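Local coordinates for STIL N-terminal domain-containing protein (Trichoplax adhaerens, PDB 5OI9) that probably binds CEP85 as the N-terminal domain of a STIL-family protein, a step linked to PLK4 activation and centriole assembly, at residues Glu27-Leu32 and Ile196-Ile201; Asp226-Gly231 and His269-Ser274; Gly231-Asn236 and Gly258-Gly263; Gly263-His268 and Tyr301-Pro306. One frame throughout, in Å; residues are numbered along the deposited sequence.

Contact 1: residues Glu27-Leu32 and Ile196-Ile201; sequences EELHLL and ITAVPI
Glu27 and Ala198 face each other as an antiparallel hydrogen-bonded pair, and the same relation recurs two residues on between Leu29 and Ile196, a simple illustration of how a three-residue strand can be fixed to a sheet by its backbone. Each pair exchanges two bonds. Glu27 N gives to Ala198 O at 2.8 Å, and Ala198 N answers to Glu27 O; Leu29 N reaches Ile196 O at 2.9 Å, while Ile196 N returns to Leu29 O at 3.1 Å. In all four the donor lies in the carbonyl plane, and the last uses a lone pair of Leu29 O. Weaker CA-H...O contacts fill the intervals, with Glu28 CA 3.5 Å from Ile196 O.

The apolar contacts lie on the face shared by Leu29, Ile196, Ala198 and the CB of Glu27, whose carboxylate leads away. Leu29 CB meets Ile196 CB at 4.0 Å, the two side chains crossing at a slant. Because Leu29 holds CG beside its own backbone N (chi1 -50°), with the outer bond extended, CD1 is carried across to the Ala198 methyl, 4.1 Å from its CB. Glu28 and Thr197 project from the other face.

Further out, Trp273 and Leu280 of helix 270-281 pack on Ile196, and Ile267 and Trp311 on Ala198. The strand 196-200 continues the sheet by bonding to strand 309-314 on its far side, whereas 27-29 is an outermost strand within the chain. Four backbone bonds with only a few aliphatic touches imply that register here rests mainly on the peptide groups, with Leu29, Ile196 and Ala198 adding apolar contact on one face.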
loop_
_atom_site.group_PDB
_atom_site.type_symbol
_atom_site.label_atom_id
_atom_site.label_comp_id
_atom_site.label_asym_id
_atom_site.label_seq_id
_atom_site.Cartn_x
_atom_site.Cartn_y
_atom_site.Cartn_z
ATOM N N GLU A 27 0.126 19.850 -7.856
ATOM C CA GLU A 27 0.527 19.025 -6.727
ATOM C C GLU A 27 1.088 17.713 -7.251
ATOM O O GLU A 27 0.603 17.175 -8.252
ATOM C CB GLU A 27 -0.646 18.754 -5.773
ATOM C CG GLU A 27 -1.371 20.000 -5.280
ATOM C CD GLU A 27 -0.627 20.724 -4.172
ATOM O OE1 GLU A 27 -0.994 21.878 -3.868
ATOM O OE2 GLU A 27 0.320 20.142 -3.602
ATOM N N GLU A 28 2.117 17.209 -6.581
ATOM C CA GLU A 28 2.708 15.917 -6.902
ATOM C C GLU A 28 2.294 14.923 -5.828
ATOM O O GLU A 28 2.574 15.132 -4.643
ATOM C CB GLU A 28 4.229 16.016 -6.997
ATOM C CG GLU A 28 4.721 16.891 -8.138
ATOM C CD GLU A 28 6.216 17.143 -8.075
ATOM O OE1 GLU A 28 6.821 16.891 -7.010
ATOM O OE2 GLU A 28 6.787 17.593 -9.092
ATOM N N LEU A 29 1.631 13.850 -6.242
ATOM C CA LEU A 29 1.098 12.850 -5.330
ATOM C C LEU A 29 1.972 11.604 -5.351
ATOM O O LEU A 29 2.434 11.174 -6.414
ATOM C CB LEU A 29 -0.344 12.485 -5.705
ATOM C CG LEU A 29 -1.307 13.659 -5.924
ATOM C CD1 LEU A 29 -2.716 13.164 -6.236
ATOM C CD2 LEU A 29 -1.317 14.586 -4.713
ATOM N N HIS A 30 2.203 11.033 -4.171
ATOM C CA HIS A 30 2.875 9.746 -4.058
ATOM C C HIS A 30 2.539 9.136 -2.707
ATOM O O HIS A 30 2.186 9.842 -1.758
ATOM C CB HIS A 30 4.394 9.865 -4.229
ATOM C CG HIS A 30 5.093 8.540 -4.273
ATOM N ND1 HIS A 30 5.648 7.953 -3.156
ATOM C CD2 HIS A 30 5.301 7.677 -5.295
ATOM C CE1 HIS A 30 6.181 6.790 -3.491
ATOM N NE2 HIS A 30 5.981 6.598 -4.783
ATOM N N LEU A 31 2.661 7.806 -2.639
ATOM C CA LEU A 31 2.313 7.058 -1.431
ATOM C C LEU A 31 2.966 7.645 -0.185
ATOM O O LEU A 31 2.316 7.812 0.852
ATOM C CB LEU A 31 2.722 5.593 -1.591
ATOM C CG LEU A 31 2.492 4.734 -0.347
ATOM C CD1 LEU A 31 1.011 4.459 -0.172
ATOM C CD2 LEU A 31 3.289 3.437 -0.401
ATOM N N LEU A 32 4.258 7.959 -0.268
ATOM C CA LEU A 32 5.032 8.385 0.888
ATOM C C LEU A 32 5.269 9.891 0.909
ATOM O O LEU A 32 6.194 10.354 1.584
ATOM C CB LEU A 32 6.362 7.632 0.927
ATOM C CG LEU A 32 6.241 6.106 0.932
ATOM C CD1 LEU A 32 7.596 5.443 0.751
ATOM C CD2 LEU A 32 5.577 5.633 2.216
ATOM N N ILE A 196 1.984 11.228 -9.526
ATOM C CA ILE A 196 0.766 11.724 -10.156
ATOM C C ILE A 196 0.779 13.245 -10.085
ATOM O O ILE A 196 0.830 13.822 -8.994
ATOM C CB ILE A 196 -0.491 11.155 -9.479
ATOM C CG1 ILE A 196 -0.539 9.631 -9.615
ATOM C CG2 ILE A 196 -1.744 11.789 -10.069
ATOM C CD1 ILE A 196 -0.685 9.149 -11.033
ATOM N N THR A 197 0.751 13.894 -11.248
ATOM C CA THR A 197 0.596 15.341 -11.312
ATOM C C THR A 197 -0.884 15.692 -11.218
ATOM O O THR A 197 -1.699 15.173 -11.985
ATOM C CB THR A 197 1.182 15.890 -12.613
ATOM O OG1 THR A 197 2.538 15.447 -12.757
ATOM C CG2 THR A 197 1.145 17.411 -12.618
ATOM N N ALA A 198 -1.234 16.572 -10.281
ATOM C CA ALA A 198 -2.623 16.941 -10.042
ATOM C C ALA A 198 -2.783 18.451 -10.149
ATOM O O ALA A 198 -2.033 19.205 -9.521
ATOM C CB ALA A 198 -3.095 16.455 -8.668
ATOM N N VAL A 199 -3.773 18.880 -10.923
ATOM C CA VAL A 199 -4.014 20.287 -11.215
ATOM C C VAL A 199 -5.442 20.620 -10.794
ATOM O O VAL A 199 -6.377 19.967 -11.258
ATOM C CB VAL A 199 -3.812 20.613 -12.705
ATOM C CG1 VAL A 199 -4.391 21.970 -13.033
ATOM C CG2 VAL A 199 -2.336 20.554 -13.069
ATOM N N PRO A 200 -5.657 21.619 -9.941
ATOM C CA PRO A 200 -7.032 22.021 -9.619
ATOM C C PRO A 200 -7.699 22.663 -10.826
ATOM O O PRO A 200 -7.098 23.482 -11.526
ATOM C CB PRO A 200 -6.854 23.032 -8.475
ATOM C CG PRO A 200 -5.405 22.965 -8.076
ATOM C CD PRO A 200 -4.661 22.471 -9.275
ATOM N N ILE A 201 -8.952 22.278 -11.075
ATOM C CA ILE A 201 -9.708 22.764 -12.222
ATOM C C ILE A 201 -11.079 23.245 -11.758
ATOM O O ILE A 201 -11.495 23.017 -10.622
ATOM C CB ILE A 201 -9.865 21.693 -13.324
ATOM C CG1 ILE A 201 -10.706 20.521 -12.815
ATOM C CG2 ILE A 201 -8.504 21.210 -13.803
ATOM C CD1 ILE A 201 -11.024 19.494 -13.880
#

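Contact 2: residues Asp226-Gly231 and His269-Ser274; sequences DTQKSG and HPYVWS
Gln228 lays its CB over the centre of the Tyr271 ring, 3.4 Å from the centroid and 5° off the normal, a CH-pi contact over the face between a residue just ahead of a strand and the first turn of a helix. Tyr271 holds its ring anti to its backbone N (chi1 -180°), which extends it away from the helix towards the other segment. The two side chains run past one another in opposite directions, and the glutamine chain then bends at chi2, so that its CG still lies near Tyr271 CG while its amide turns off towards His269.

Polar contacts are looser. Gln228 NE2 lies 3.3 Å from His269 NE2, but the angle is poor for a hydrogen bond, and the amide and imidazole planes are 36° apart. At the far end of the tyrosine, Ser230 OG lies 3.3 Å from Tyr271 OH, at best a weak hydrogen bond. A water joins the segments: it lies 3.2 Å from His269 NE2, at the edge of the ring and in its plane, and weakly accepts from Asp226 N.

Capping forms the third kind. His269 is the N-cap, and its ND1 accepts from Tyr271 N at 3.0 Å with the donor in the ring plane, so the two ring nitrogens serve different partners, one the helix start and the other the water.

Helix 270-281 thus begins against strand 229-235, with Val261 and Val264 of strand 256-264 packing on Tyr271 and His269, while Val272 lies on strand 296-302 and Pro270 on Ile79 of strand 69-79.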
loop_
_atom_site.group_PDB
_atom_site.type_symbol
_atom_site.label_atom_id
_atom_site.label_comp_id
_atom_site.label_asym_id
_atom_site.label_seq_id
_atom_site.Cartn_x
_atom_site.Cartn_y
_atom_site.Cartn_z
ATOM N N ASP A 226 -9.534 6.217 8.120
ATOM C CA ASP A 226 -9.662 4.997 7.322
ATOM C C ASP A 226 -11.116 4.715 6.953
ATOM O O ASP A 226 -11.562 3.565 6.940
ATOM C CB ASP A 226 -9.039 3.800 8.040
ATOM C CG ASP A 226 -7.535 3.923 8.172
ATOM O OD1 ASP A 226 -6.956 4.837 7.547
ATOM O OD2 ASP A 226 -6.934 3.108 8.903
ATOM N N THR A 227 -11.866 5.774 6.657
ATOM C CA THR A 227 -13.205 5.660 6.093
ATOM C C THR A 227 -13.208 6.079 4.629
ATOM O O THR A 227 -14.131 6.746 4.157
ATOM C CB THR A 227 -14.215 6.493 6.877
ATOM O OG1 THR A 227 -13.697 7.813 7.088
ATOM C CG2 THR A 227 -14.505 5.850 8.201
ATOM N N GLN A 228 -12.167 5.698 3.898
ATOM C CA GLN A 228 -12.074 6.044 2.491
ATOM C C GLN A 228 -12.898 5.083 1.647
ATOM O O GLN A 228 -12.961 3.882 1.920
ATOM C CB GLN A 228 -10.617 6.022 2.027
ATOM C CG GLN A 228 -9.732 7.057 2.691
ATOM C CD GLN A 228 -9.164 6.580 4.009
ATOM O OE1 GLN A 228 -8.918 5.389 4.195
ATOM N NE2 GLN A 228 -8.955 7.509 4.937
ATOM N N LYS A 229 -13.547 5.628 0.624
ATOM C CA LYS A 229 -14.127 4.825 -0.438
ATOM C C LYS A 229 -13.925 5.568 -1.748
ATOM O O LYS A 229 -13.709 6.783 -1.771
ATOM C CB LYS A 229 -15.612 4.518 -0.193
ATOM C CG LYS A 229 -16.521 5.728 -0.120
ATOM C CD LYS A 229 -17.970 5.284 0.049
ATOM C CE LYS A 229 -18.950 6.419 -0.197
ATOM N NZ LYS A 229 -20.341 5.908 -0.359
ATOM N N SER A 230 -13.965 4.818 -2.845
ATOM C CA SER A 230 -13.712 5.407 -4.147
ATOM C C SER A 230 -14.519 4.666 -5.198
ATOM O O SER A 230 -15.029 3.566 -4.966
ATOM C CB SER A 230 -12.221 5.376 -4.504
ATOM O OG SER A 230 -11.825 4.079 -4.911
ATOM N N GLY A 231 -14.630 5.294 -6.360
ATOM C CA GLY A 231 -15.296 4.700 -7.495
ATOM C C GLY A 231 -14.757 5.290 -8.775
ATOM O O GLY A 231 -13.645 5.826 -8.799
ATOM N N HIS A 269 -3.657 12.747 0.904
ATOM C CA HIS A 269 -3.841 11.452 1.540
ATOM C C HIS A 269 -3.360 10.352 0.598
ATOM O O HIS A 269 -3.735 10.348 -0.584
ATOM C CB HIS A 269 -5.311 11.242 1.903
ATOM C CG HIS A 269 -5.545 10.129 2.876
ATOM N ND1 HIS A 269 -5.425 8.799 2.534
ATOM C CD2 HIS A 269 -5.903 10.149 4.182
ATOM C CE1 HIS A 269 -5.695 8.047 3.585
ATOM N NE2 HIS A 269 -5.988 8.842 4.600
ATOM N N PRO A 270 -2.526 9.417 1.065
ATOM C CA PRO A 270 -2.004 8.383 0.154
ATOM C C PRO A 270 -3.083 7.521 -0.485
ATOM O O PRO A 270 -2.814 6.880 -1.509
ATOM C CB PRO A 270 -1.076 7.550 1.054
ATOM C CG PRO A 270 -1.479 7.880 2.456
ATOM C CD PRO A 270 -1.994 9.284 2.431
ATOM N N TYR A 271 -4.294 7.489 0.076
ATOM C CA TYR A 271 -5.379 6.751 -0.559
ATOM C C TYR A 271 -5.747 7.347 -1.914
ATOM O O TYR A 271 -6.154 6.613 -2.821
ATOM C CB TYR A 271 -6.603 6.723 0.357
ATOM C CG TYR A 271 -7.787 5.971 -0.212
ATOM C CD1 TYR A 271 -7.902 4.596 -0.051
ATOM C CD2 TYR A 271 -8.792 6.636 -0.905
ATOM C CE1 TYR A 271 -8.978 3.904 -0.566
ATOM C CE2 TYR A 271 -9.874 5.951 -1.423
ATOM C CZ TYR A 271 -9.962 4.585 -1.250
ATOM O OH TYR A 271 -11.038 3.897 -1.761
ATOM N N VAL A 272 -5.622 8.668 -2.066
ATOM C CA VAL A 272 -5.949 9.309 -3.337
ATOM C C VAL A 272 -4.983 8.857 -4.424
ATOM O O VAL A 272 -5.394 8.462 -5.521
ATOM C CB VAL A 272 -5.944 10.840 -3.181
ATOM C CG1 VAL A 272 -6.188 11.511 -4.525
ATOM C CG2 VAL A 272 -6.988 11.271 -2.163
ATOM N N TRP A 273 -3.682 8.920 -4.134
ATOM C CA TRP A 273 -2.679 8.404 -5.059
ATOM C C TRP A 273 -2.920 6.931 -5.368
ATOM O O TRP A 273 -2.748 6.494 -6.511
ATOM C CB TRP A 273 -1.287 8.615 -4.471
ATOM C CG TRP A 273 -0.160 8.054 -5.284
ATOM C CD1 TRP A 273 0.507 8.673 -6.301
ATOM C CD2 TRP A 273 0.453 6.768 -5.126
ATOM N NE1 TRP A 273 1.490 7.849 -6.794
ATOM C CE2 TRP A 273 1.480 6.676 -6.087
ATOM C CE3 TRP A 273 0.234 5.688 -4.267
ATOM C CZ2 TRP A 273 2.285 5.544 -6.213
ATOM C CZ3 TRP A 273 1.033 4.564 -4.396
ATOM C CH2 TRP A 273 2.044 4.501 -5.361
ATOM N N SER A 274 -3.337 6.156 -4.360
ATOM C CA SER A 274 -3.592 4.735 -4.571
ATOM C C SER A 274 -4.739 4.519 -5.549
ATOM O O SER A 274 -4.682 3.619 -6.396
ATOM C CB SER A 274 -3.887 4.052 -3.237
ATOM O OG SER A 274 -2.787 4.169 -2.348
HETATM O O HOH W 1 -6.908 8.248 7.585
#

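Contact 3: residues Gly231-Asn236 and Gly258-Gly263; sequences GYVAIN and GIWVDG
Trp260 sets CG between its backbone N and carbonyl carbon (chi1 62°), and with chi2 at -95° the indole folds back over Gly231, the residue paired with it across the strands. Gly231 N sits 3.3 Å above the ring plane, over its centre, and Gly231 CA makes a CH-pi contact with the five-membered ring, 3.6 Å from its centroid and 28° off the normal. A side chain on Gly231 would run into the indole, since a CB there would lie 2.2 Å from Trp260 NE1. The edge of the indole is used as well: Tyr232 O approaches Trp260 CD1 to 3.5 Å, and Val233 CG2 also lies near the ring plane.

Strands 229-235 and 256-264 are antiparallel neighbours in a mixed sheet. Gly231 N donates to Trp260 O at 3.0 Å, and Trp260 N returns to Gly231 O from well above that carbonyl's plane. Between them and the next bond, Val233 N to Gly258 O at 2.9 Å, Tyr232 and Ile259 form a non-hydrogen-bonded pair whose CA atoms come within 4.0 Å.

On the face of that pair, Ile259 CG2 touches Tyr232 CD1 at 3.7 Å, the side chains crossing at a slant, and Tyr279 of helix 270-281 touches both. The indole lies on the other face, where its NE1 hydrogen-bonds to Val244 O of strand 241-245. A leucine in place of Trp260 would probably uncover the backbone of Gly231 and leave the Val244 carbonyl without its indole partner.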
loop_
_atom_site.group_PDB
_atom_site.type_symbol
_atom_site.label_atom_id
_atom_site.label_comp_id
_atom_site.label_asym_id
_atom_site.label_seq_id
_atom_site.Cartn_x
_atom_site.Cartn_y
_atom_site.Cartn_z
ATOM N N GLY A 231 -14.630 5.294 -6.360
ATOM C CA GLY A 231 -15.296 4.700 -7.495
ATOM C C GLY A 231 -14.757 5.290 -8.775
ATOM O O GLY A 231 -13.645 5.826 -8.799
ATOM N N TYR A 232 -15.538 5.217 -9.843
ATOM C CA TYR A 232 -15.072 5.657 -11.145
ATOM C C TYR A 232 -16.087 6.613 -11.754
ATOM O O TYR A 232 -17.250 6.668 -11.341
ATOM C CB TYR A 232 -14.790 4.444 -12.046
ATOM C CG TYR A 232 -13.757 3.536 -11.414
ATOM C CD1 TYR A 232 -12.401 3.778 -11.581
ATOM C CD2 TYR A 232 -14.138 2.476 -10.602
ATOM C CE1 TYR A 232 -11.450 2.971 -10.981
ATOM C CE2 TYR A 232 -13.196 1.661 -9.997
ATOM C CZ TYR A 232 -11.852 1.913 -10.193
ATOM O OH TYR A 232 -10.903 1.109 -9.592
ATOM N N VAL A 233 -15.618 7.394 -12.723
ATOM C CA VAL A 233 -16.402 8.464 -13.327
ATOM C C VAL A 233 -16.619 8.126 -14.792
ATOM O O VAL A 233 -15.655 7.962 -15.551
ATOM C CB VAL A 233 -15.716 9.831 -13.179
ATOM C CG1 VAL A 233 -16.559 10.917 -13.837
ATOM C CG2 VAL A 233 -15.472 10.148 -11.714
ATOM N N ALA A 234 -17.881 8.025 -15.186
ATOM C CA ALA A 234 -18.262 7.841 -16.574
ATOM C C ALA A 234 -18.796 9.162 -17.120
ATOM O O ALA A 234 -18.937 10.153 -16.398
ATOM C CB ALA A 234 -19.288 6.714 -16.699
ATOM N N ILE A 235 -19.096 9.183 -18.414
ATOM C CA ILE A 235 -19.542 10.399 -19.084
ATOM C C ILE A 235 -20.592 10.020 -20.121
ATOM O O ILE A 235 -20.512 8.953 -20.738
ATOM C CB ILE A 235 -18.353 11.158 -19.717
ATOM C CG1 ILE A 235 -18.783 12.533 -20.233
ATOM C CG2 ILE A 235 -17.713 10.341 -20.831
ATOM C CD1 ILE A 235 -17.617 13.419 -20.632
ATOM N N ASN A 236 -21.591 10.884 -20.293
ATOM C CA ASN A 236 -22.693 10.641 -21.215
ATOM C C ASN A 236 -22.575 11.549 -22.437
ATOM O O ASN A 236 -21.604 12.294 -22.605
ATOM C CB ASN A 236 -24.042 10.828 -20.513
ATOM C CG ASN A 236 -24.229 12.227 -19.946
ATOM O OD1 ASN A 236 -23.443 13.138 -20.211
ATOM N ND2 ASN A 236 -25.285 12.403 -19.161
ATOM N N GLY A 258 -12.154 8.988 -15.326
ATOM C CA GLY A 258 -11.468 9.295 -14.086
ATOM C C GLY A 258 -12.101 8.557 -12.920
ATOM O O GLY A 258 -12.715 7.506 -13.089
ATOM N N ILE A 259 -11.927 9.140 -11.733
ATOM C CA ILE A 259 -12.296 8.507 -10.473
ATOM C C ILE A 259 -12.916 9.544 -9.548
ATOM O O ILE A 259 -12.782 10.753 -9.746
ATOM C CB ILE A 259 -11.083 7.858 -9.769
ATOM C CG1 ILE A 259 -10.042 8.929 -9.428
ATOM C CG2 ILE A 259 -10.474 6.767 -10.629
ATOM C CD1 ILE A 259 -8.839 8.403 -8.656
ATOM N N TRP A 260 -13.608 9.048 -8.525
ATOM C CA TRP A 260 -14.021 9.866 -7.397
ATOM C C TRP A 260 -13.514 9.222 -6.114
ATOM O O TRP A 260 -13.386 7.997 -6.024
ATOM C CB TRP A 260 -15.549 10.059 -7.342
ATOM C CG TRP A 260 -16.349 8.804 -7.175
ATOM C CD1 TRP A 260 -16.925 8.059 -8.166
ATOM C CD2 TRP A 260 -16.684 8.157 -5.941
ATOM N NE1 TRP A 260 -17.590 6.985 -7.625
ATOM C CE2 TRP A 260 -17.456 7.021 -6.262
ATOM C CE3 TRP A 260 -16.401 8.422 -4.598
ATOM C CZ2 TRP A 260 -17.947 6.152 -5.289
ATOM C CZ3 TRP A 260 -16.885 7.555 -3.632
ATOM C CH2 TRP A 260 -17.651 6.435 -3.983
ATOM N N VAL A 261 -13.196 10.060 -5.128
ATOM C CA VAL A 261 -12.665 9.605 -3.849
ATOM C C VAL A 261 -13.390 10.341 -2.730
ATOM O O VAL A 261 -13.625 11.552 -2.820
ATOM C CB VAL A 261 -11.138 9.819 -3.751
ATOM C CG1 VAL A 261 -10.635 9.493 -2.347
ATOM C CG2 VAL A 261 -10.412 8.966 -4.784
ATOM N N ASP A 262 -13.744 9.607 -1.677
ATOM C CA ASP A 262 -14.470 10.143 -0.536
ATOM C C ASP A 262 -13.748 9.763 0.751
ATOM O O ASP A 262 -13.065 8.737 0.821
ATOM C CB ASP A 262 -15.914 9.610 -0.515
ATOM C CG ASP A 262 -16.721 10.131 0.656
ATOM O OD1 ASP A 262 -16.401 11.224 1.167
ATOM O OD2 ASP A 262 -17.673 9.436 1.072
ATOM N N GLY A 263 -13.892 10.606 1.769
ATOM C CA GLY A 263 -13.431 10.269 3.102
ATOM C C GLY A 263 -11.996 10.615 3.426
ATOM O O GLY A 263 -11.413 9.982 4.312
#

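Contact 4: residues Gly263-His268 and Tyr301-Pro306; sequences GVISIH and YTQTRP
Gln303 N donates to Val264 O at 2.9 Å, the one firm hydrogen bond of a contact that is close-set at its glycine end and thins out towards Thr304. The donor is tilted 24° from the carbonyl plane, and Thr302 CA adds a CA-H...O contact to the same oxygen at 3.2 Å. Beside it, Gly263 N makes a weak bond to Tyr301 O at 3.4 Å. The glutamine holds CG beside its backbone N (chi1 -63°) and runs extended from there, which lays the amide alongside the Gly263 peptide. Gln303 NE2 comes within 3.2 Å of Gly263 O at an angle too poor for a hydrogen bond; its weak bond goes instead to Phe224 O. With an alanine in place of Gln303, the Gly263 carbonyl would probably lose this cover and the Phe224 oxygen its weak donor.

These segments join the two strands of a beta-alpha-beta unit, 256-264 and 296-302, which lie parallel with helix 270-281 between them in sequence. The contact falls where the first strand gives way to the loop leading to that helix: the chain turns a corner at Gly263, whose positive phi (88°) suits a residue without a side chain.

Packing is slacker round Ile265, an exposed residue. Its CG1 stays 3.9 Å from Gln303 OE1, the two side chains crossing near a right angle, though buried Thr302 still reaches in, its CB 3.6 Å from Ile265 O. Thr304, exposed like Ile265, approaches the same carbonyl through OG1, and its CG2 lies 4.3 Å from Ile265 CG2.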
loop_
_atom_site.group_PDB
_atom_site.type_symbol
_atom_site.label_atom_id
_atom_site.label_comp_id
_atom_site.label_asym_id
_atom_site.label_seq_id
_atom_site.Cartn_x
_atom_site.Cartn_y
_atom_site.Cartn_z
ATOM N N GLY A 263 -13.892 10.606 1.769
ATOM C CA GLY A 263 -13.431 10.269 3.102
ATOM C C GLY A 263 -11.996 10.615 3.426
ATOM O O GLY A 263 -11.413 9.982 4.312
ATOM N N VAL A 264 -11.404 11.592 2.743
ATOM C CA VAL A 264 -10.062 12.061 3.058
ATOM C C VAL A 264 -10.140 13.542 3.404
ATOM O O VAL A 264 -11.125 14.222 3.113
ATOM C CB VAL A 264 -9.063 11.826 1.905
ATOM C CG1 VAL A 264 -9.008 10.353 1.536
ATOM C CG2 VAL A 264 -9.438 12.671 0.698
ATOM N N ILE A 265 -9.078 14.040 4.033
ATOM C CA ILE A 265 -9.027 15.451 4.400
ATOM C C ILE A 265 -8.535 16.305 3.239
ATOM O O ILE A 265 -9.044 17.406 3.014
ATOM C CB ILE A 265 -8.158 15.641 5.662
ATOM C CG1 ILE A 265 -8.950 15.232 6.905
ATOM C CG2 ILE A 265 -7.680 17.078 5.787
ATOM C CD1 ILE A 265 -8.166 15.328 8.192
ATOM N N SER A 266 -7.561 15.815 2.476
ATOM C CA SER A 266 -7.023 16.571 1.353
ATOM C C SER A 266 -6.581 15.600 0.267
ATOM O O SER A 266 -6.680 14.378 0.414
ATOM C CB SER A 266 -5.861 17.467 1.790
ATOM O OG SER A 266 -4.693 16.702 2.029
ATOM N N ILE A 267 -6.081 16.160 -0.837
ATOM C CA ILE A 267 -5.583 15.350 -1.940
ATOM C C ILE A 267 -4.262 14.671 -1.610
ATOM O O ILE A 267 -3.847 13.754 -2.328
ATOM C CB ILE A 267 -5.452 16.228 -3.202
ATOM C CG1 ILE A 267 -5.276 15.363 -4.452
ATOM C CG2 ILE A 267 -4.314 17.232 -3.046
ATOM C CD1 ILE A 267 -5.147 16.151 -5.713
ATOM N N HIS A 268 -3.597 15.084 -0.531
ATOM C CA HIS A 268 -2.315 14.506 -0.154
ATOM C C HIS A 268 -2.445 13.171 0.568
ATOM O O HIS A 268 -1.422 12.527 0.824
ATOM C CB HIS A 268 -1.540 15.487 0.728
ATOM C CG HIS A 268 -1.342 16.830 0.099
ATOM N ND1 HIS A 268 -0.466 17.043 -0.943
ATOM C CD2 HIS A 268 -1.911 18.031 0.363
ATOM C CE1 HIS A 268 -0.501 18.315 -1.293
ATOM N NE2 HIS A 268 -1.371 18.937 -0.518
ATOM N N TYR A 301 -14.272 14.282 -2.740
ATOM C CA TYR A 301 -15.183 14.654 -1.658
ATOM C C TYR A 301 -14.401 14.645 -0.352
ATOM O O TYR A 301 -14.267 13.615 0.310
ATOM C CB TYR A 301 -16.371 13.701 -1.601
ATOM C CG TYR A 301 -17.248 13.751 -2.827
ATOM C CD1 TYR A 301 -18.302 14.651 -2.911
ATOM C CD2 TYR A 301 -17.023 12.899 -3.903
ATOM C CE1 TYR A 301 -19.108 14.703 -4.031
ATOM C CE2 TYR A 301 -17.823 12.944 -5.025
ATOM C CZ TYR A 301 -18.863 13.849 -5.086
ATOM O OH TYR A 301 -19.664 13.899 -6.201
ATOM N N THR A 302 -13.873 15.805 0.028
ATOM C CA THR A 302 -13.135 15.881 1.279
ATOM C C THR A 302 -14.096 15.966 2.462
ATOM O O THR A 302 -15.249 16.389 2.339
ATOM C CB THR A 302 -12.188 17.084 1.290
ATOM O OG1 THR A 302 -12.944 18.299 1.343
ATOM C CG2 THR A 302 -11.311 17.084 0.047
ATOM N N GLN A 303 -13.597 15.550 3.625
ATOM C CA GLN A 303 -14.382 15.566 4.852
ATOM C C GLN A 303 -14.490 16.953 5.469
ATOM O O GLN A 303 -15.293 17.140 6.390
ATOM C CB GLN A 303 -13.775 14.606 5.880
ATOM C CG GLN A 303 -13.764 13.149 5.455
ATOM C CD GLN A 303 -12.920 12.286 6.374
ATOM O OE1 GLN A 303 -11.896 12.731 6.892
ATOM N NE2 GLN A 303 -13.348 11.046 6.583
ATOM N N THR A 304 -13.714 17.923 4.991
ATOM C CA THR A 304 -13.658 19.242 5.603
ATOM C C THR A 304 -14.352 20.323 4.787
ATOM O O THR A 304 -14.355 21.485 5.206
ATOM C CB THR A 304 -12.197 19.645 5.852
ATOM O OG1 THR A 304 -11.477 19.651 4.612
ATOM C CG2 THR A 304 -11.530 18.665 6.812
ATOM N N ARG A 305 -14.935 19.984 3.636
ATOM C CA ARG A 305 -15.579 20.975 2.785
ATOM C C ARG A 305 -16.936 20.467 2.315
ATOM O O ARG A 305 -17.104 19.262 2.086
ATOM C CB ARG A 305 -14.709 21.313 1.565
ATOM C CG ARG A 305 -13.271 21.645 1.905
ATOM C CD ARG A 305 -12.592 22.378 0.769
ATOM N NE ARG A 305 -13.230 23.666 0.514
ATOM C CZ ARG A 305 -12.818 24.536 -0.400
ATOM N NH1 ARG A 305 -11.760 24.262 -1.152
ATOM N NH2 ARG A 305 -13.463 25.680 -0.560
ATOM N N PRO A 306 -17.918 21.360 2.155
ATOM C CA PRO A 306 -19.266 20.902 1.784
ATOM C C PRO A 306 -19.377 20.458 0.337
ATOM O O PRO A 306 -20.200 19.588 0.029
ATOM C CB PRO A 306 -20.140 22.131 2.067
ATOM C CG PRO A 306 -19.220 23.286 1.895
ATOM C CD PRO A 306 -17.863 22.820 2.357
#

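All four contacts reach one mixed sheet. Contact 1 holds its outermost strand 27-29 and is partly buried; contacts 2, 3 and 4 are buried, though contact 4 has an exposed margin. Contacts 2 and 3 share Gly231 and strand 229-235, contacts 3 and 4 share Gly263 and strand 256-264, and helix 270-281 of contact 2 lies, in sequence, between the two strands joined in contact 4. Chemistry follows place: backbone bonds carry contact 1 almost alone, contact 3 combines them with an indole over backbone, contact 2 rests on a tyrosine face without direct backbone bonds across, and contact 4 relies on sparse backbone bonds at a strand end. Trp273 of contact 2 packs against Leu29 and His30 of contact 1.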